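Local coordinates for protein Vng1086c (Halobacterium sp., PDB 2GF4), which is of unknown function but binds a calcium ion and belongs to the uncharacterised UPF0058 family, at residues Glu36-Glu40 with Pro41-His45; Val44-Ser47 with Lys48-Lys52; Glu8-Glu11 with Gln12-Ile16. All blocks are in the same frame, centred on the assembly; numbering follows the deposited sequence.

Contact 1 of 3, residues Glu36-Glu40 with Pro41-His45; sequences ELDVE and PSHVH. With CA (calcium ion), chain C.
The side chain of Glu-40 lies across one face of the His-43 imidazole and then runs on to a calcium ion. Its CB sits over the middle of the ring, 3.8 Å from the centroid and 13° off the ring normal, a CH-pi contact, and CG follows at 3.7 Å from CE1 of His-43. The first torsion of Glu-40 (chi1 -53°) sets CG beside the backbone N, and the extended chain beyond it carries the carboxylate past the ring, the two planes only 22° apart. His-43 turns its CG to the same kind of position, which folds the imidazole back against Glu-40; the carbonyl O of Asp-38 lies at the ring edge, 3.5 Å from CE1. Underneath is a type I beta turn from Glu-40 to His-43, closed by His-43 N to Glu-40 O at 2.9 Å; it begins two residues after Asp-38, which leaves helical geometry with positive phi after helix 32-37. The carboxylate plane of Asp-38 stands at about a right angle to the imidazole plane. Its OD1 binds the calcium ion at 2.5 Å and Glu-40 OE2 binds it at 2.3 Å, each carboxylate giving one oxygen, while three waters supply further ligands. The metal would offset the repulsion expected between OD1 of Asp-38 and OE2 of Glu-40. Pro-41 packs against His-10, Glu-11 and Val-14 of helix 3-21.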
loop_
_atom_site.group_PDB
_atom_site.type_symbol
_atom_site.label_atom_id
_atom_site.label_comp_id
_atom_site.label_asym_id
_atom_site.label_seq_id
_atom_site.Cartn_x
_atom_site.Cartn_y
_atom_site.Cartn_z
ATOM N N GLU A 36 -9.608 -14.485 1.766
ATOM C CA GLU A 36 -8.695 -15.621 1.870
ATOM C C GLU A 36 -8.232 -15.779 3.305
ATOM O O GLU A 36 -7.984 -16.894 3.739
ATOM C CB GLU A 36 -7.455 -15.402 1.028
ATOM C CG GLU A 36 -7.741 -15.388 -0.436
ATOM C CD GLU A 36 -6.491 -15.178 -1.257
ATOM O OE1 GLU A 36 -5.364 -15.313 -0.719
ATOM O OE2 GLU A 36 -6.619 -14.891 -2.463
ATOM N N LEU A 37 -8.074 -14.689 4.041
ATOM C CA LEU A 37 -7.616 -14.814 5.411
ATOM C C LEU A 37 -8.623 -15.563 6.294
ATOM O O LEU A 37 -8.223 -16.267 7.216
ATOM C CB LEU A 37 -7.374 -13.409 5.969
ATOM C CG LEU A 37 -7.068 -13.314 7.467
ATOM C CD1 LEU A 37 -5.791 -13.998 7.701
ATOM C CD2 LEU A 37 -6.966 -11.903 7.925
ATOM N N ASP A 38 -9.910 -15.436 5.977
ATOM C CA ASP A 38 -10.982 -16.024 6.763
ATOM C C ASP A 38 -10.888 -15.662 8.226
ATOM O O ASP A 38 -10.962 -16.531 9.100
ATOM C CB ASP A 38 -11.140 -17.549 6.581
ATOM C CG ASP A 38 -12.462 -18.069 7.190
ATOM O OD1 ASP A 38 -13.469 -17.340 7.182
ATOM O OD2 ASP A 38 -12.553 -19.213 7.682
ATOM N N VAL A 39 -10.679 -14.377 8.499
ATOM C CA VAL A 39 -10.673 -13.899 9.881
ATOM C C VAL A 39 -11.782 -12.858 9.890
ATOM O O VAL A 39 -11.704 -11.829 9.193
ATOM C CB VAL A 39 -9.370 -13.258 10.282
ATOM C CG1 VAL A 39 -9.539 -12.586 11.611
ATOM C CG2 VAL A 39 -8.341 -14.331 10.421
ATOM N N GLU A 40 -12.788 -13.086 10.709
ATOM C CA GLU A 40 -13.923 -12.198 10.697
ATOM C C GLU A 40 -14.211 -11.572 12.050
ATOM O O GLU A 40 -13.731 -12.014 13.093
ATOM C CB GLU A 40 -15.101 -12.986 10.114
ATOM C CG GLU A 40 -14.749 -13.634 8.750
ATOM C CD GLU A 40 -15.899 -14.396 8.160
ATOM O OE1 GLU A 40 -17.055 -14.200 8.592
ATOM O OE2 GLU A 40 -15.685 -15.191 7.234
ATOM N N PRO A 41 -14.988 -10.521 12.050
ATOM C CA PRO A 41 -15.306 -9.865 13.312
ATOM C C PRO A 41 -15.885 -10.752 14.387
ATOM O O PRO A 41 -15.598 -10.541 15.575
ATOM C CB PRO A 41 -16.264 -8.773 12.896
ATOM C CG PRO A 41 -15.955 -8.562 11.527
ATOM C CD PRO A 41 -15.632 -9.843 10.922
ATOM N N SER A 42 -16.680 -11.736 13.984
ATOM C CA SER A 42 -17.323 -12.622 14.948
ATOM C C SER A 42 -16.341 -13.619 15.519
ATOM O O SER A 42 -16.645 -14.267 16.532
ATOM C CB SER A 42 -18.493 -13.345 14.281
ATOM O OG SER A 42 -18.009 -14.253 13.288
ATOM N N HIS A 43 -15.166 -13.745 14.914
ATOM C CA HIS A 43 -14.163 -14.693 15.440
ATOM C C HIS A 43 -13.428 -14.069 16.635
ATOM O O HIS A 43 -12.186 -13.914 16.630
ATOM C CB HIS A 43 -13.171 -15.049 14.339
ATOM C CG HIS A 43 -13.820 -15.627 13.104
ATOM N ND1 HIS A 43 -13.109 -15.920 11.962
ATOM C CD2 HIS A 43 -15.111 -15.949 12.829
ATOM C CE1 HIS A 43 -13.924 -16.393 11.047
ATOM N NE2 HIS A 43 -15.144 -16.420 11.544
ATOM N N VAL A 44 -14.185 -13.807 17.687
ATOM C CA VAL A 44 -13.623 -13.165 18.853
ATOM C C VAL A 44 -12.533 -13.899 19.561
ATOM O O VAL A 44 -11.783 -13.279 20.314
ATOM C CB VAL A 44 -14.724 -12.769 19.848
ATOM C CG1 VAL A 44 -15.676 -11.843 19.136
ATOM C CG2 VAL A 44 -15.430 -13.979 20.377
ATOM N N HIS A 45 -12.388 -15.186 19.302
ATOM C CA HIS A 45 -11.312 -15.886 19.986
ATOM C C HIS A 45 -10.047 -15.970 19.202
ATOM O O HIS A 45 -9.078 -16.542 19.694
ATOM C CB HIS A 45 -11.734 -17.265 20.379
ATOM C CG HIS A 45 -12.888 -17.265 21.326
ATOM N ND1 HIS A 45 -12.874 -16.569 22.514
ATOM C CD2 HIS A 45 -14.107 -17.837 21.233
ATOM C CE1 HIS A 45 -14.038 -16.720 23.116
ATOM N NE2 HIS A 45 -14.801 -17.480 22.357
HETATM CA CA CA C . -14.724 -16.223 5.393
HETATM O O HOH W 1 -12.971 -17.003 3.759
HETATM O O HOH W 2 -13.569 -13.977 5.258
HETATM O O HOH W 3 -16.221 -15.218 3.468
#

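Contact 2 of 3, residues Val44-Ser47 with Lys48-Lys52; sequences VHKS and KSEHK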
loop_
_atom_site.group_PDB
_atom_site.type_symbol
_atom_site.label_atom_id
_atom_site.label_comp_id
_atom_site.label_asym_id
_atom_site.label_seq_id
_atom_site.Cartn_x
_atom_site.Cartn_y
_atom_site.Cartn_z
ATOM N N VAL A 44 -14.185 -13.807 17.687
ATOM C CA VAL A 44 -13.623 -13.165 18.853
ATOM C C VAL A 44 -12.533 -13.899 19.561
ATOM O O VAL A 44 -11.783 -13.279 20.314
ATOM C CB VAL A 44 -14.724 -12.769 19.848
ATOM C CG1 VAL A 44 -15.676 -11.843 19.136
ATOM C CG2 VAL A 44 -15.430 -13.979 20.377
ATOM N N HIS A 45 -12.388 -15.186 19.302
ATOM C CA HIS A 45 -11.312 -15.886 19.986
ATOM C C HIS A 45 -10.047 -15.970 19.202
ATOM O O HIS A 45 -9.078 -16.542 19.694
ATOM C CB HIS A 45 -11.734 -17.265 20.379
ATOM C CG HIS A 45 -12.888 -17.265 21.326
ATOM N ND1 HIS A 45 -12.874 -16.569 22.514
ATOM C CD2 HIS A 45 -14.107 -17.837 21.233
ATOM C CE1 HIS A 45 -14.038 -16.720 23.116
ATOM N NE2 HIS A 45 -14.801 -17.480 22.357
ATOM N N LYS A 46 -10.036 -15.464 17.981
ATOM C CA LYS A 46 -8.787 -15.496 17.232
ATOM C C LYS A 46 -7.865 -14.371 17.745
ATOM O O LYS A 46 -8.319 -13.417 18.413
ATOM C CB LYS A 46 -9.066 -15.355 15.751
ATOM C CG LYS A 46 -9.623 -16.622 15.164
ATOM C CD LYS A 46 -9.977 -16.381 13.721
ATOM C CE LYS A 46 -10.450 -17.673 13.153
ATOM N NZ LYS A 46 -10.469 -17.621 11.698
ATOM N N SER A 47 -6.591 -14.474 17.432
ATOM C CA SER A 47 -5.593 -13.531 17.932
ATOM C C SER A 47 -5.663 -12.057 17.544
ATOM O O SER A 47 -6.299 -11.692 16.552
ATOM C CB SER A 47 -4.190 -14.076 17.596
ATOM O OG SER A 47 -3.817 -13.856 16.224
ATOM N N LYS A 48 -5.079 -11.207 18.382
ATOM C CA LYS A 48 -4.996 -9.780 18.084
ATOM C C LYS A 48 -4.290 -9.661 16.730
ATOM O O LYS A 48 -4.658 -8.820 15.911
ATOM C CB LYS A 48 -4.126 -9.091 19.111
ATOM C CG LYS A 48 -4.903 -8.408 20.182
ATOM C CD LYS A 48 -3.910 -7.725 21.104
ATOM C CE LYS A 48 -4.351 -6.301 21.428
ATOM N NZ LYS A 48 -3.246 -5.287 21.510
ATOM N N SER A 49 -3.271 -10.490 16.490
ATOM C CA SER A 49 -2.516 -10.440 15.238
ATOM C C SER A 49 -3.346 -10.791 14.010
ATOM O O SER A 49 -3.156 -10.187 12.947
ATOM C CB SER A 49 -1.328 -11.378 15.355
ATOM O OG SER A 49 -0.719 -11.566 14.087
ATOM N N GLU A 50 -4.244 -11.770 14.144
ATOM C CA GLU A 50 -5.104 -12.144 13.031
ATOM C C GLU A 50 -6.075 -10.983 12.781
ATOM O O GLU A 50 -6.373 -10.684 11.631
ATOM C CB GLU A 50 -5.876 -13.424 13.381
ATOM C CG GLU A 50 -4.935 -14.638 13.410
ATOM C CD GLU A 50 -5.568 -15.918 13.910
ATOM O OE1 GLU A 50 -5.824 -16.049 15.127
ATOM O OE2 GLU A 50 -5.811 -16.828 13.101
ATOM N N HIS A 51 -6.551 -10.310 13.828
ATOM C CA HIS A 51 -7.487 -9.214 13.598
ATOM C C HIS A 51 -6.827 -7.997 13.003
ATOM O O HIS A 51 -7.452 -7.309 12.193
ATOM C CB HIS A 51 -8.221 -8.920 14.882
ATOM C CG HIS A 51 -9.338 -9.900 15.119
ATOM N ND1 HIS A 51 -10.510 -9.875 14.394
ATOM C CD2 HIS A 51 -9.434 -10.962 15.950
ATOM C CE1 HIS A 51 -11.272 -10.879 14.767
ATOM N NE2 HIS A 51 -10.647 -11.547 15.711
ATOM N N LYS A 52 -5.581 -7.729 13.391
ATOM C CA LYS A 52 -4.817 -6.612 12.823
ATOM C C LYS A 52 -4.622 -6.897 11.345
ATOM O O LYS A 52 -4.764 -5.997 10.529
ATOM C CB LYS A 52 -3.442 -6.533 13.450
ATOM C CG LYS A 52 -3.495 -5.921 14.807
ATOM C CD LYS A 52 -2.112 -5.537 15.228
ATOM C CE LYS A 52 -1.820 -6.209 16.529
ATOM N NZ LYS A 52 -0.372 -6.452 16.696
#
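Ser-47 and Glu-50 reach for each other's backbone at the start of helix 48-71. Ser-47 OG, placed between its own backbone N and carbonyl carbon (chi1 78°), accepts from Glu-50 N at 3.0 Å. In return the carboxylate of Glu-50 swings back over the first turn, and its OE1 takes two donors from Ser-47, the backbone N at 2.9 Å and OG at 3.2 Å. Both approach on the anti side of the carboxylate, about 20° out of its plane, so a single oxygen is held by two bonds. Lys-46 crosses this group at about a right angle: its CB lies 3.4 Å from Glu-50 OE1, and the extended chain then carries the ammonium away, leaving NZ 4.9 Å from OE2 of Glu-50, too far for a salt bridge but near enough that it may favour the negative charge. On another side of the turn the His-51 ring presents an edge to the carbonyl O of Lys-46, 3.7 Å from CD2, while His-51 N donates to Ser-47 O. The ring's nitrogens are engaged elsewhere, ND1 with His-10 and NE2 with His-43 O. Reciprocal bonding between the N-cap serine and the glutamate three residues on is the capping box, a classic helix N-terminal motif.

Contact 3 of 3, residues Glu8-Glu11 with Gln12-Ile16; sequences ELHE and QMVNI
Two successive turns of helix 3-21 meet here, joined by regular i to i+4 backbone bonds, and the side-chain contact across them is that of His-10 with Val-14, one turn further on. CG2 of Val-14 lies 3.9 Å from CD2 of His-10, approaching the imidazole obliquely. His-10 carries its CG anti to the backbone N (chi1 -169°), which stands the ring out from the helix and brings its CD2 side past the valine. Val-14 answers with CG2 on the side of its own backbone N, where the methyl also lies 3.5 Å from the carbonyl O of His-10. The backbone series runs from Gln-12 N to Glu-8 O through to Asn-15 N to Glu-11 O, with Met-13 N bonded to Leu-9 O at 2.9 Å and Val-14 N to His-10 O in between. Val-14 N also makes a weak bond to Glu-11 O, an i to i+3 contact that leaves this carbonyl shared between two amides. Met-13, a selenomethionine, keeps its CG 3.5 Å from Leu-9 O, and its bent chain then turns away from the preceding turn to pack on Leu-58 and on Leu-62 of the second subunit, where Leu-9 likewise meets Met-66 of that subunit. Both imidazole nitrogens of His-10 have partners outside the helix, NE2 being bonded to Tyr-34 OH and ND1 engaged by helix 48-71, which would fix the rotation of the ring. The pattern is that of an amphipathic helix, with Leu-9, His-10 and Met-13 buried and Glu-8, Glu-11 and Asn-15 on the exposed side.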
loop_
_atom_site.group_PDB
_atom_site.type_symbol
_atom_site.label_atom_id
_atom_site.label_comp_id
_atom_site.label_asym_id
_atom_site.label_seq_id
_atom_site.Cartn_x
_atom_site.Cartn_y
_atom_site.Cartn_z
ATOM N N GLU A 8 -13.812 -4.080 17.450
ATOM C CA GLU A 8 -14.750 -3.036 17.047
ATOM C C GLU A 8 -14.275 -2.375 15.758
ATOM O O GLU A 8 -15.104 -2.021 14.918
ATOM C CB GLU A 8 -14.905 -2.021 18.185
ATOM C CG GLU A 8 -15.752 -2.598 19.336
ATOM C CD GLU A 8 -15.810 -1.709 20.570
ATOM O OE1 GLU A 8 -16.658 -0.795 20.626
ATOM O OE2 GLU A 8 -15.005 -1.924 21.502
ATOM N N LEU A 9 -12.964 -2.221 15.588
ATOM C CA LEU A 9 -12.435 -1.608 14.368
ATOM C C LEU A 9 -12.714 -2.565 13.214
ATOM O O LEU A 9 -13.182 -2.128 12.159
ATOM C CB LEU A 9 -10.936 -1.376 14.534
ATOM C CG LEU A 9 -10.222 -0.680 13.371
ATOM C CD1 LEU A 9 -10.793 0.673 13.176
ATOM C CD2 LEU A 9 -8.773 -0.564 13.662
ATOM N N HIS A 10 -12.406 -3.847 13.385
ATOM C CA HIS A 10 -12.675 -4.834 12.354
ATOM C C HIS A 10 -14.199 -4.820 12.009
ATOM O O HIS A 10 -14.533 -4.786 10.821
ATOM C CB HIS A 10 -12.213 -6.186 12.865
ATOM C CG HIS A 10 -12.189 -7.265 11.829
ATOM N ND1 HIS A 10 -11.774 -8.550 12.101
ATOM C CD2 HIS A 10 -12.560 -7.259 10.527
ATOM C CE1 HIS A 10 -11.903 -9.284 11.018
ATOM N NE2 HIS A 10 -12.372 -8.527 10.050
ATOM N N GLU A 11 -15.102 -4.792 13.005
ATOM C CA GLU A 11 -16.557 -4.778 12.741
ATOM C C GLU A 11 -16.921 -3.608 11.855
ATOM O O GLU A 11 -17.657 -3.793 10.884
ATOM C CB GLU A 11 -17.337 -4.658 14.053
ATOM C CG GLU A 11 -18.680 -5.391 14.066
ATOM C CD GLU A 11 -18.871 -6.159 15.370
ATOM O OE1 GLU A 11 -19.175 -7.374 15.341
ATOM O OE2 GLU A 11 -18.703 -5.532 16.443
ATOM N N GLN A 12 -16.424 -2.412 12.175
ATOM C CA GLN A 12 -16.757 -1.249 11.367
ATOM C C GLN A 12 -16.148 -1.310 9.960
ATOM O O GLN A 12 -16.810 -0.890 9.006
ATOM C CB GLN A 12 -16.334 0.029 12.095
ATOM C CG GLN A 12 -17.214 0.357 13.311
ATOM C CD GLN A 12 -18.701 0.410 12.993
ATOM O OE1 GLN A 12 -19.115 0.830 11.916
ATOM N NE2 GLN A 12 -19.503 0.021 13.962
HETATM N N MSE A 13 -14.925 -1.818 9.807
HETATM C CA MSE A 13 -14.334 -1.911 8.473
HETATM C C MSE A 13 -15.149 -2.889 7.649
HETATM O O MSE A 13 -15.152 -2.783 6.416
HETATM C CB MSE A 13 -12.895 -2.381 8.566
HETATM C CG MSE A 13 -11.980 -1.213 8.970
HETATM SE SE MSE A 13 -12.036 0.312 7.610
HETATM C CE MSE A 13 -11.189 -0.525 5.920
ATOM N N VAL A 14 -15.815 -3.849 8.288
ATOM C CA VAL A 14 -16.632 -4.769 7.512
ATOM C C VAL A 14 -17.891 -3.991 7.118
ATOM O O VAL A 14 -18.424 -4.216 6.015
ATOM C CB VAL A 14 -16.902 -6.012 8.311
ATOM C CG1 VAL A 14 -18.015 -6.763 7.702
ATOM C CG2 VAL A 14 -15.653 -6.858 8.262
ATOM N N ASN A 15 -18.371 -3.084 7.980
ATOM C CA ASN A 15 -19.505 -2.244 7.570
ATOM C C ASN A 15 -19.047 -1.417 6.349
ATOM O O ASN A 15 -19.840 -1.253 5.430
ATOM C CB ASN A 15 -19.930 -1.316 8.692
ATOM C CG ASN A 15 -20.677 -2.051 9.786
ATOM O OD1 ASN A 15 -20.946 -1.506 10.840
ATOM N ND2 ASN A 15 -21.014 -3.321 9.522
ATOM N N ILE A 16 -17.807 -0.899 6.306
ATOM C CA ILE A 16 -17.345 -0.125 5.141
ATOM C C ILE A 16 -17.397 -1.037 3.892
ATOM O O ILE A 16 -17.957 -0.647 2.860
ATOM C CB ILE A 16 -15.899 0.373 5.382
ATOM C CG1 ILE A 16 -15.865 1.405 6.514
ATOM C CG2 ILE A 16 -15.369 0.983 4.149
ATOM C CD1 ILE A 16 -16.388 2.675 6.155
#

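In the fold
From the N terminus, contact 3 comes first, wholly within helix 3-21. After helix 32-37, contact 1 shapes the calcium-binding loop that leaves it, and contact 2 starts on the last two residues of that loop segment, Val-44 and His-45, before running into helix 48-71. None of the three nests within or crosses another: each joins adjoining stretches, and contacts 1 and 2 overlap end to end. They are tied in space through two histidines. His-51 of contact 2 joins both contact 1 and, through His-10, contact 3, while one side of helix 3-21 lies on the loop. Helix 3-21, the loop and helix 48-71 are thereby brought together.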